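Local structure of Ent-copalyl diphosphate synthase (Streptomyces platensis, 5BP8) at residues L83-L86 against A87-D90; G154-S157 against G158-L161; S381-L384 against L385-L389; M455-L458 against L459-R463. The protein belongs to the class II terpene cyclases, as a single-chain, largely helical relative of the squalene-hopene cyclases. All coordinates share one frame; numbering follows the deposited sequence.

Contact 1. Residues L83-L86 against A87-D90; sequences LTEL and ARTD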
loop_
_atom_site.group_PDB
_atom_site.type_symbol
_atom_site.label_atom_id
_atom_site.label_comp_id
_atom_site.label_asym_id
_atom_site.label_seq_id
_atom_site.Cartn_x
_atom_site.Cartn_y
_atom_site.Cartn_z
ATOM N N LEU A 83 -5.775 -13.136 21.659
ATOM C CA LEU A 83 -5.742 -14.471 22.272
ATOM C C LEU A 83 -4.333 -14.769 22.809
ATOM O O LEU A 83 -4.161 -15.284 23.928
ATOM C CB LEU A 83 -6.191 -15.548 21.295
ATOM C CG LEU A 83 -7.695 -15.592 20.941
ATOM C CD1 LEU A 83 -7.945 -16.402 19.681
ATOM C CD2 LEU A 83 -8.494 -16.155 22.124
ATOM N N THR A 84 -3.319 -14.455 22.008
ATOM C CA THR A 84 -1.941 -14.636 22.434
ATOM C C THR A 84 -1.632 -13.820 23.696
ATOM O O THR A 84 -1.057 -14.368 24.655
ATOM C CB THR A 84 -0.956 -14.322 21.289
ATOM O OG1 THR A 84 -1.139 -15.296 20.259
ATOM C CG2 THR A 84 0.487 -14.346 21.763
ATOM N N GLU A 85 -2.024 -12.548 23.721
ATOM C CA GLU A 85 -1.806 -11.697 24.899
ATOM C C GLU A 85 -2.511 -12.221 26.141
ATOM O O GLU A 85 -1.903 -12.269 27.237
ATOM C CB GLU A 85 -2.257 -10.273 24.633
ATOM C CG GLU A 85 -2.174 -9.303 25.808
ATOM C CD GLU A 85 -0.761 -9.043 26.306
ATOM O OE1 GLU A 85 0.191 -9.194 25.528
ATOM O OE2 GLU A 85 -0.601 -8.669 27.484
ATOM N N LEU A 86 -3.775 -12.621 25.980
ATOM C CA LEU A 86 -4.576 -13.136 27.103
ATOM C C LEU A 86 -3.980 -14.409 27.685
ATOM O O LEU A 86 -4.102 -14.656 28.889
ATOM C CB LEU A 86 -6.019 -13.368 26.665
ATOM C CG LEU A 86 -6.815 -12.076 26.608
ATOM C CD1 LEU A 86 -8.012 -12.231 25.684
ATOM C CD2 LEU A 86 -7.241 -11.678 28.011
ATOM N N ALA A 87 -3.280 -15.186 26.861
ATOM C CA ALA A 87 -2.632 -16.409 27.356
ATOM C C ALA A 87 -1.283 -16.195 28.034
ATOM O O ALA A 87 -0.726 -17.154 28.554
ATOM C CB ALA A 87 -2.452 -17.401 26.224
ATOM N N ARG A 88 -0.725 -14.987 27.995
ATOM C CA ARG A 88 0.640 -14.781 28.507
ATOM C C ARG A 88 0.618 -13.974 29.802
ATOM O O ARG A 88 -0.435 -13.477 30.195
ATOM C CB ARG A 88 1.548 -14.123 27.440
ATOM C CG ARG A 88 1.145 -12.731 27.059
ATOM C CD ARG A 88 2.268 -11.934 26.399
ATOM N NE ARG A 88 2.762 -12.486 25.139
ATOM C CZ ARG A 88 2.525 -11.999 23.914
ATOM N NH1 ARG A 88 1.751 -10.909 23.685
ATOM N NH2 ARG A 88 3.083 -12.622 22.899
ATOM N N THR A 89 1.771 -13.874 30.477
ATOM C CA THR A 89 1.933 -12.916 31.593
ATOM C C THR A 89 2.127 -11.484 31.041
ATOM O O THR A 89 2.485 -11.306 29.868
ATOM C CB THR A 89 3.124 -13.268 32.508
ATOM O OG1 THR A 89 4.352 -13.174 31.772
ATOM C CG2 THR A 89 2.972 -14.672 33.089
ATOM N N ASP A 90 1.893 -10.479 31.882
ATOM C CA ASP A 90 1.940 -9.073 31.451
ATOM C C ASP A 90 3.355 -8.529 31.172
ATOM O O ASP A 90 4.298 -8.846 31.896
ATOM C CB ASP A 90 1.271 -8.176 32.502
ATOM C CG ASP A 90 -0.240 -8.351 32.553
ATOM O OD1 ASP A 90 -0.847 -8.725 31.524
ATOM O OD2 ASP A 90 -0.822 -8.085 33.620
HETATM O O HOH W 1 -1.539 -10.613 29.613
HETATM O O HOH W 2 -1.880 -6.903 29.340
#
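In the last turn of helix 72-86, E85 is joined to R88 of the following loop by a salt bridge, OE1 to NH1 3.0 Å. The bond is nearly straight, 163° at the hydrogen. It lies in the guanidinium plane and meets OE1 close to its C-O axis, although carboxylate and guanidinium are turned 62° from each other. R88 sets out between its own backbone N and carbonyl carbon (chi1 65°) and bends at chi3, which carries the guanidinium back to the helix; T84 CG2 lies over one of its faces, 3.3 Å from R88 NH2. V38 O and S39 O take bonds from R88 NH1 and NH2, and H47 NE2 bonds to E85 OE1, tying the pair to the end of helix 31-40 and the start of helix 47-57. In the backbone, R88 N donates to E85 O (3.1 Å) and A87 N to L83 O (3.1 Å). Farther along, E85 OE2 and D90 OD1 are 4.0 Å apart with the planes of their carboxylates nearly parallel; one water donates to both oxygens and probably eases the repulsion. The pattern is that of an i to i+3 acid-base pair spanning the C-terminal turn of a helix.

Contact 2. Residues G154-S157 against G158-L161; sequences GAWS and GTTL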
loop_
_atom_site.group_PDB
_atom_site.type_symbol
_atom_site.label_atom_id
_atom_site.label_comp_id
_atom_site.label_asym_id
_atom_site.label_seq_id
_atom_site.Cartn_x
_atom_site.Cartn_y
_atom_site.Cartn_z
ATOM N N GLY A 154 -14.504 -17.721 27.644
ATOM C CA GLY A 154 -14.581 -19.116 28.034
ATOM C C GLY A 154 -15.620 -19.943 27.279
ATOM O O GLY A 154 -15.443 -21.136 27.045
ATOM N N ALA A 155 -16.690 -19.287 26.843
ATOM C CA ALA A 155 -17.715 -19.945 26.047
ATOM C C ALA A 155 -17.221 -20.363 24.659
ATOM O O ALA A 155 -17.826 -21.229 24.014
ATOM C CB ALA A 155 -18.927 -19.018 25.917
ATOM N N TRP A 156 -16.134 -19.734 24.200
ATOM C CA TRP A 156 -15.496 -20.049 22.912
ATOM C C TRP A 156 -14.502 -21.190 22.971
ATOM O O TRP A 156 -13.994 -21.631 21.935
ATOM C CB TRP A 156 -14.792 -18.792 22.358
ATOM C CG TRP A 156 -15.741 -17.788 21.825
ATOM C CD1 TRP A 156 -16.365 -16.824 22.515
ATOM C CD2 TRP A 156 -16.172 -17.662 20.458
ATOM N NE1 TRP A 156 -17.175 -16.083 21.669
ATOM C CE2 TRP A 156 -17.073 -16.586 20.402
ATOM C CE3 TRP A 156 -15.880 -18.358 19.291
ATOM C CZ2 TRP A 156 -17.696 -16.179 19.215
ATOM C CZ3 TRP A 156 -16.519 -17.962 18.097
ATOM C CH2 TRP A 156 -17.416 -16.898 18.087
ATOM N N SER A 157 -14.228 -21.690 24.175
ATOM C CA SER A 157 -13.296 -22.785 24.361
ATOM C C SER A 157 -13.635 -23.960 23.453
ATOM O O SER A 157 -14.788 -24.388 23.385
ATOM C CB SER A 157 -13.304 -23.222 25.841
ATOM O OG SER A 157 -12.380 -24.273 26.044
ATOM N N GLY A 158 -12.638 -24.456 22.730
ATOM C CA GLY A 158 -12.805 -25.593 21.855
ATOM C C GLY A 158 -13.523 -25.349 20.528
ATOM O O GLY A 158 -13.813 -26.312 19.786
ATOM N N THR A 159 -13.866 -24.102 20.234
ATOM C CA THR A 159 -14.427 -23.748 18.929
ATOM C C THR A 159 -13.356 -23.932 17.848
ATOM O O THR A 159 -12.194 -23.693 18.107
ATOM C CB THR A 159 -14.908 -22.275 18.922
ATOM O OG1 THR A 159 -16.058 -22.155 19.786
ATOM C CG2 THR A 159 -15.281 -21.813 17.505
ATOM N N THR A 160 -13.766 -24.366 16.659
ATOM C CA THR A 160 -12.917 -24.390 15.482
ATOM C C THR A 160 -13.579 -23.515 14.445
ATOM O O THR A 160 -14.693 -23.798 14.028
ATOM C CB THR A 160 -12.778 -25.804 14.895
ATOM O OG1 THR A 160 -12.277 -26.675 15.911
ATOM C CG2 THR A 160 -11.817 -25.815 13.715
ATOM N N LEU A 161 -12.907 -22.422 14.071
ATOM C CA LEU A 161 -13.375 -21.566 13.006
ATOM C C LEU A 161 -12.930 -22.137 11.665
ATOM O O LEU A 161 -11.826 -22.674 11.546
ATOM C CB LEU A 161 -12.786 -20.177 13.172
ATOM C CG LEU A 161 -13.167 -19.397 14.417
ATOM C CD1 LEU A 161 -12.404 -18.086 14.413
ATOM C CD2 LEU A 161 -14.653 -19.167 14.502
HETATM O O HOH W 3 -16.912 -23.148 22.145
#
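W156 and T159 are the outer residues of a type II beta turn, closed by a backbone hydrogen bond from T159 N to W156 O of 3.0 Å, 160° at the hydrogen. The chain reverses through S157 and G158; G158, with no beta carbon beside S157 O, has the positive phi (76°) of the third position of such a turn. Just upstream S157 N donates to G154 O.

One water bridges three polar groups of the turn and its approach. It donates to A155 O (2.8 Å) and to S157 O (2.8 Å) and accepts from the T159 hydroxyl, whose OG1 is 2.7 Å away. The three bonds link A155, just before the turn, and S157 within it to T159, which closes it, and they fix the direction of the hydroxyl proton. The S157 hydroxyl instead bonds to L145 O, while the backbone of G158 pairs with L142 and L161 N with N139 OD1, fastening the turn and the residues after it to the last turns of helix 127-144 and to L145 just beyond.

Apolar contacts follow the six-membered ring of the W156 indole. T159 CG2, anti to its own backbone N (OG1 at chi1 -69°), comes to 3.9 Å from W156 CE3. L161 CD2 meets the ring at its edge, near the plane, 4.2 Å from W156 CZ3. Both W156 and L161 also rest on L109 and R113 of helix 98-116, and L161 reaches L135, I138 and L142. The whole is a glycine-containing type II turn, water-bridged, in a loop that lies against two helices.

Contact 3. Residues S381-L384 against L385-L389; sequences SDWL and LDNQL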
loop_
_atom_site.group_PDB
_atom_site.type_symbol
_atom_site.label_atom_id
_atom_site.label_comp_id
_atom_site.label_asym_id
_atom_site.label_seq_id
_atom_site.Cartn_x
_atom_site.Cartn_y
_atom_site.Cartn_z
ATOM N N SER A 381 -0.457 0.746 -25.014
ATOM C CA SER A 381 -1.668 1.440 -25.461
ATOM C C SER A 381 -2.792 0.483 -25.838
ATOM O O SER A 381 -3.889 0.599 -25.279
ATOM C CB SER A 381 -1.367 2.373 -26.630
ATOM O OG SER A 381 -0.569 3.443 -26.180
ATOM N N ASP A 382 -2.531 -0.449 -26.761
ATOM C CA ASP A 382 -3.492 -1.522 -27.090
ATOM C C ASP A 382 -4.115 -2.035 -25.801
ATOM O O ASP A 382 -5.319 -1.940 -25.595
ATOM C CB ASP A 382 -2.828 -2.749 -27.754
ATOM C CG ASP A 382 -3.834 -3.903 -28.008
ATOM O OD1 ASP A 382 -4.923 -3.652 -28.597
ATOM O OD2 ASP A 382 -3.548 -5.059 -27.605
ATOM N N TRP A 383 -3.243 -2.572 -24.956
ATOM C CA TRP A 383 -3.632 -3.345 -23.800
ATOM C C TRP A 383 -4.445 -2.528 -22.787
ATOM O O TRP A 383 -5.449 -3.027 -22.276
ATOM C CB TRP A 383 -2.375 -3.916 -23.141
ATOM C CG TRP A 383 -2.643 -4.890 -22.087
ATOM C CD1 TRP A 383 -2.903 -6.210 -22.223
ATOM C CD2 TRP A 383 -2.685 -4.609 -20.686
ATOM N NE1 TRP A 383 -3.092 -6.782 -20.993
ATOM C CE2 TRP A 383 -2.975 -5.812 -20.030
ATOM C CE3 TRP A 383 -2.506 -3.448 -19.935
ATOM C CZ2 TRP A 383 -3.080 -5.901 -18.638
ATOM C CZ3 TRP A 383 -2.610 -3.536 -18.543
ATOM C CH2 TRP A 383 -2.905 -4.748 -17.924
ATOM N N LEU A 384 -4.017 -1.302 -22.490
ATOM C CA LEU A 384 -4.764 -0.450 -21.548
ATOM C C LEU A 384 -6.146 -0.152 -22.067
ATOM O O LEU A 384 -7.131 -0.233 -21.347
ATOM C CB LEU A 384 -4.043 0.858 -21.269
ATOM C CG LEU A 384 -2.775 0.750 -20.420
ATOM C CD1 LEU A 384 -2.063 2.081 -20.428
ATOM C CD2 LEU A 384 -3.161 0.351 -19.004
ATOM N N LEU A 385 -6.223 0.192 -23.348
ATOM C CA LEU A 385 -7.513 0.369 -23.989
ATOM C C LEU A 385 -8.410 -0.867 -23.924
ATOM O O LEU A 385 -9.595 -0.745 -23.612
ATOM C CB LEU A 385 -7.301 0.814 -25.451
ATOM C CG LEU A 385 -6.597 2.172 -25.521
ATOM C CD1 LEU A 385 -6.084 2.515 -26.944
ATOM C CD2 LEU A 385 -7.548 3.238 -25.013
ATOM N N ASP A 386 -7.850 -2.045 -24.162
ATOM C CA ASP A 386 -8.630 -3.267 -24.157
ATOM C C ASP A 386 -9.092 -3.668 -22.736
ATOM O O ASP A 386 -10.066 -4.394 -22.588
ATOM C CB ASP A 386 -7.813 -4.403 -24.780
ATOM C CG ASP A 386 -7.400 -4.116 -26.228
ATOM O OD1 ASP A 386 -6.567 -4.888 -26.748
ATOM O OD2 ASP A 386 -7.875 -3.126 -26.839
ATOM N N ASN A 387 -8.374 -3.205 -21.707
ATOM C CA ASN A 387 -8.715 -3.532 -20.321
ATOM C C ASN A 387 -9.566 -2.500 -19.590
ATOM O O ASN A 387 -9.866 -2.691 -18.401
ATOM C CB ASN A 387 -7.446 -3.862 -19.539
ATOM C CG ASN A 387 -6.957 -5.258 -19.851
ATOM O OD1 ASN A 387 -7.373 -6.223 -19.222
ATOM N ND2 ASN A 387 -6.105 -5.381 -20.855
ATOM N N GLN A 388 -9.979 -1.437 -20.292
ATOM C CA GLN A 388 -10.927 -0.471 -19.756
ATOM C C GLN A 388 -12.277 -1.163 -19.571
ATOM O O GLN A 388 -12.732 -1.887 -20.462
ATOM C CB GLN A 388 -11.111 0.741 -20.679
ATOM C CG GLN A 388 -11.937 1.883 -20.080
ATOM C CD GLN A 388 -11.967 3.134 -20.946
ATOM O OE1 GLN A 388 -11.822 3.044 -22.154
ATOM N NE2 GLN A 388 -12.183 4.305 -20.339
ATOM N N LEU A 389 -12.925 -0.912 -18.439
ATOM C CA LEU A 389 -14.225 -1.533 -18.161
ATOM C C LEU A 389 -15.343 -0.844 -18.967
ATOM O O LEU A 389 -15.216 0.313 -19.386
ATOM C CB LEU A 389 -14.522 -1.521 -16.638
ATOM C CG LEU A 389 -13.426 -2.210 -15.814
ATOM C CD1 LEU A 389 -13.557 -1.913 -14.322
ATOM C CD2 LEU A 389 -13.452 -3.711 -16.057
#
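W383 O is gripped twice by N387: by the side-chain ND2 at 2.8 Å, nearly straight at 172°, and by the backbone N at 3.0 Å, more bent. The two donors come from opposite faces of the carbonyl plane, and the oxygen lies in the plane of the N387 amide. The same ND2 sits over one face of the W383 indole, toward its rim, 3.3 Å from W383 CE2, with amide and ring planes 40° apart. The indole leans forward, toward the C-terminal end of the helix, because CG stands anti to the backbone N (chi1 -171°), which brings its face to the N387 amide; the ring also meets that of Y337.

Along the helix, L385 N donates to S381 O at 3.1 Å and D386 N to D382 O at 2.9 Å, while N387 N has a second, weak bond to L384 O. That carbonyl also accepts from W394 NE1. The spacing of W383, L384, Q388, G392 and W394 fits the QW motif of squalene-hopene cyclases, in which the end of one helix is tied to the next by glutamine and tryptophan. Accordingly, Q388 NE2 bonds to G392 O and to A424 O of helix 422-435, and the Q388 side chain lies against W394.

On the exposed side, the D382 and D386 carboxylates meet with their planes almost perpendicular; since D386 is modelled in two conformers, the closeness of their oxygens is doubtful. L384, buried, packs on L356, C409 and L413; L385 lies against L413, A421 and A424.

Contact 4. Residues M455-L458 against L459-R463; sequences MVQL and LMRTR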
loop_
_atom_site.group_PDB
_atom_site.type_symbol
_atom_site.label_atom_id
_atom_site.label_comp_id
_atom_site.label_asym_id
_atom_site.label_seq_id
_atom_site.Cartn_x
_atom_site.Cartn_y
_atom_site.Cartn_z
HETATM N N MSE A 455 -9.424 12.493 -9.208
HETATM C CA MSE A 455 -10.443 12.900 -10.175
HETATM C C MSE A 455 -10.288 14.331 -10.610
HETATM O O MSE A 455 -10.501 14.646 -11.798
HETATM C CB MSE A 455 -11.847 12.617 -9.633
HETATM C CG MSE A 455 -12.071 11.110 -9.553
HETATM SE SE MSE A 455 -11.979 10.151 -11.262
HETATM C CE MSE A 455 -10.143 9.513 -11.229
ATOM N N VAL A 456 -9.938 15.225 -9.703
ATOM C CA VAL A 456 -9.698 16.617 -10.095
ATOM C C VAL A 456 -8.547 16.685 -11.123
ATOM O O VAL A 456 -8.670 17.366 -12.174
ATOM C CB VAL A 456 -9.429 17.517 -8.873
ATOM C CG1 VAL A 456 -8.857 18.861 -9.290
ATOM C CG2 VAL A 456 -10.705 17.701 -8.072
ATOM N N GLN A 457 -7.465 15.959 -10.852
ATOM C CA GLN A 457 -6.343 15.873 -11.792
ATOM C C GLN A 457 -6.753 15.323 -13.142
ATOM O O GLN A 457 -6.387 15.898 -14.173
ATOM C CB GLN A 457 -5.234 14.980 -11.274
ATOM C CG GLN A 457 -4.475 15.551 -10.105
ATOM C CD GLN A 457 -3.293 14.683 -9.733
ATOM O OE1 GLN A 457 -2.489 14.302 -10.599
ATOM N NE2 GLN A 457 -3.172 14.374 -8.438
ATOM N N LEU A 458 -7.498 14.213 -13.139
ATOM C CA LEU A 458 -7.979 13.601 -14.371
ATOM C C LEU A 458 -8.756 14.613 -15.193
ATOM O O LEU A 458 -8.496 14.779 -16.396
ATOM C CB LEU A 458 -8.860 12.382 -14.080
ATOM C CG LEU A 458 -9.499 11.666 -15.275
ATOM C CD1 LEU A 458 -8.490 11.371 -16.365
ATOM C CD2 LEU A 458 -10.185 10.371 -14.851
ATOM N N LEU A 459 -9.730 15.274 -14.556
ATOM C CA LEU A 459 -10.599 16.209 -15.264
ATOM C C LEU A 459 -9.840 17.417 -15.806
ATOM O O LEU A 459 -10.049 17.813 -16.967
ATOM C CB LEU A 459 -11.745 16.669 -14.363
ATOM C CG LEU A 459 -12.784 15.606 -13.985
ATOM C CD1 LEU A 459 -13.730 16.149 -12.922
ATOM C CD2 LEU A 459 -13.575 15.132 -15.193
HETATM N N MSE A 460 -8.960 17.988 -14.993
HETATM C CA MSE A 460 -8.195 19.173 -15.419
HETATM C C MSE A 460 -7.171 18.841 -16.473
HETATM O O MSE A 460 -7.050 19.565 -17.499
HETATM C CB MSE A 460 -7.580 19.887 -14.223
HETATM C CG MSE A 460 -8.611 20.466 -13.267
HETATM SE SE MSE A 460 -9.714 21.888 -14.077
HETATM C CE MSE A 460 -11.058 20.983 -15.153
ATOM N N ARG A 461 -6.427 17.759 -16.285
ATOM C CA ARG A 461 -5.343 17.447 -17.215
ATOM C C ARG A 461 -5.829 16.961 -18.586
ATOM O O ARG A 461 -5.081 17.057 -19.572
ATOM C CB ARG A 461 -4.352 16.469 -16.609
ATOM C CG ARG A 461 -3.517 17.075 -15.476
ATOM C CD ARG A 461 -2.794 16.030 -14.644
ATOM N NE ARG A 461 -1.840 15.212 -15.390
ATOM C CZ ARG A 461 -1.145 14.203 -14.854
ATOM N NH1 ARG A 461 -1.276 13.876 -13.563
ATOM N NH2 ARG A 461 -0.327 13.511 -15.603
ATOM N N THR A 462 -7.067 16.477 -18.667
ATOM C CA THR A 462 -7.590 15.933 -19.924
ATOM C C THR A 462 -8.612 16.856 -20.558
ATOM O O THR A 462 -9.277 16.475 -21.511
ATOM C CB THR A 462 -8.213 14.535 -19.730
ATOM O OG1 THR A 462 -9.358 14.610 -18.870
ATOM C CG2 THR A 462 -7.187 13.570 -19.182
ATOM N N ARG A 463 -8.730 18.067 -20.023
ATOM C CA ARG A 463 -9.696 19.039 -20.477
ATOM C C ARG A 463 -9.235 19.531 -21.842
ATOM O O ARG A 463 -8.045 19.624 -22.082
ATOM C CB ARG A 463 -9.738 20.196 -19.484
ATOM C CG ARG A 463 -10.864 21.198 -19.657
ATOM C CD ARG A 463 -11.019 22.013 -18.376
ATOM N NE ARG A 463 -11.419 23.407 -18.597
ATOM C CZ ARG A 463 -10.612 24.472 -18.501
ATOM N NH1 ARG A 463 -9.318 24.342 -18.193
ATOM N NH2 ARG A 463 -11.106 25.688 -18.721
#
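L458 O takes the hydroxyl of T462 in a short bond, OG1 to O 2.6 Å, and a second, weak one from T462 N. T462 places OG1 between its backbone N and carbonyl carbon (chi1 64°), the rotamer that turns the hydroxyl back to the carbonyl four residues earlier. Its methyl branch also touches L458: T462 CG2 lies 3.8 Å from L458 CD1, the two side chains crossing at a slant. T462 is the first residue to leave helical backbone angles, and its hydroxyl takes up the L458 carbonyl at this helix end.

On the neighbouring side of the helix, one residue earlier in the chain, Q457 and R461 run side by side and point the same way. Q457 OE1 meets R461 NH1 at 3.2 Å, in the guanidinium plane, with amide and guanidinium only 16° apart; the bond is weak, bent to 134° at the hydrogen. Q457 NE2 reaches out to A510 O in another weak bond. The selenomethionine M460 touches V456, CG to CG1 4.3 Å.

Behind these pairs, helix 449-461 keeps its i to i+4 bonds from L459, M460 and R461 N to M455, V456 and Q457 O. Farther out, R422 NH2 holds T462 O. Four helices surround the turn: the selenomethionine M455 and L459 pack on A432 of helix 422-435, L458 on A410 of helix 402-416, M460 on V471 and A475 of helix 469-484, and V456 on A514 of helix 504-518. A threonine hydroxyl bonded to the i-4 carbonyl is a common feature of helices; a helix packed among others in this way is consistent with the alpha-alpha barrel of the cyclase family.

Overall arrangement
The four contacts form two pairs at distant parts of the chain. Contacts 1 and 2 have centres about 17 Å apart and nearest atoms about 7 Å apart; they do not touch, but both lean on helices 98-116 and 127-144, with L83 and L161 each resting on I138. Contacts 3 and 4, about 19 Å between centres and about 8 Å between nearest atoms, both belong to the part of the chain related to the squalene-hopene cyclases and share helices 402-416 and 422-435. Between the pairs centres are about 49 to 53 Å apart; contact 1 lies across the chain's centre from contacts 3 and 4, as contact 2 does from contact 4. No ligand takes part in any of them.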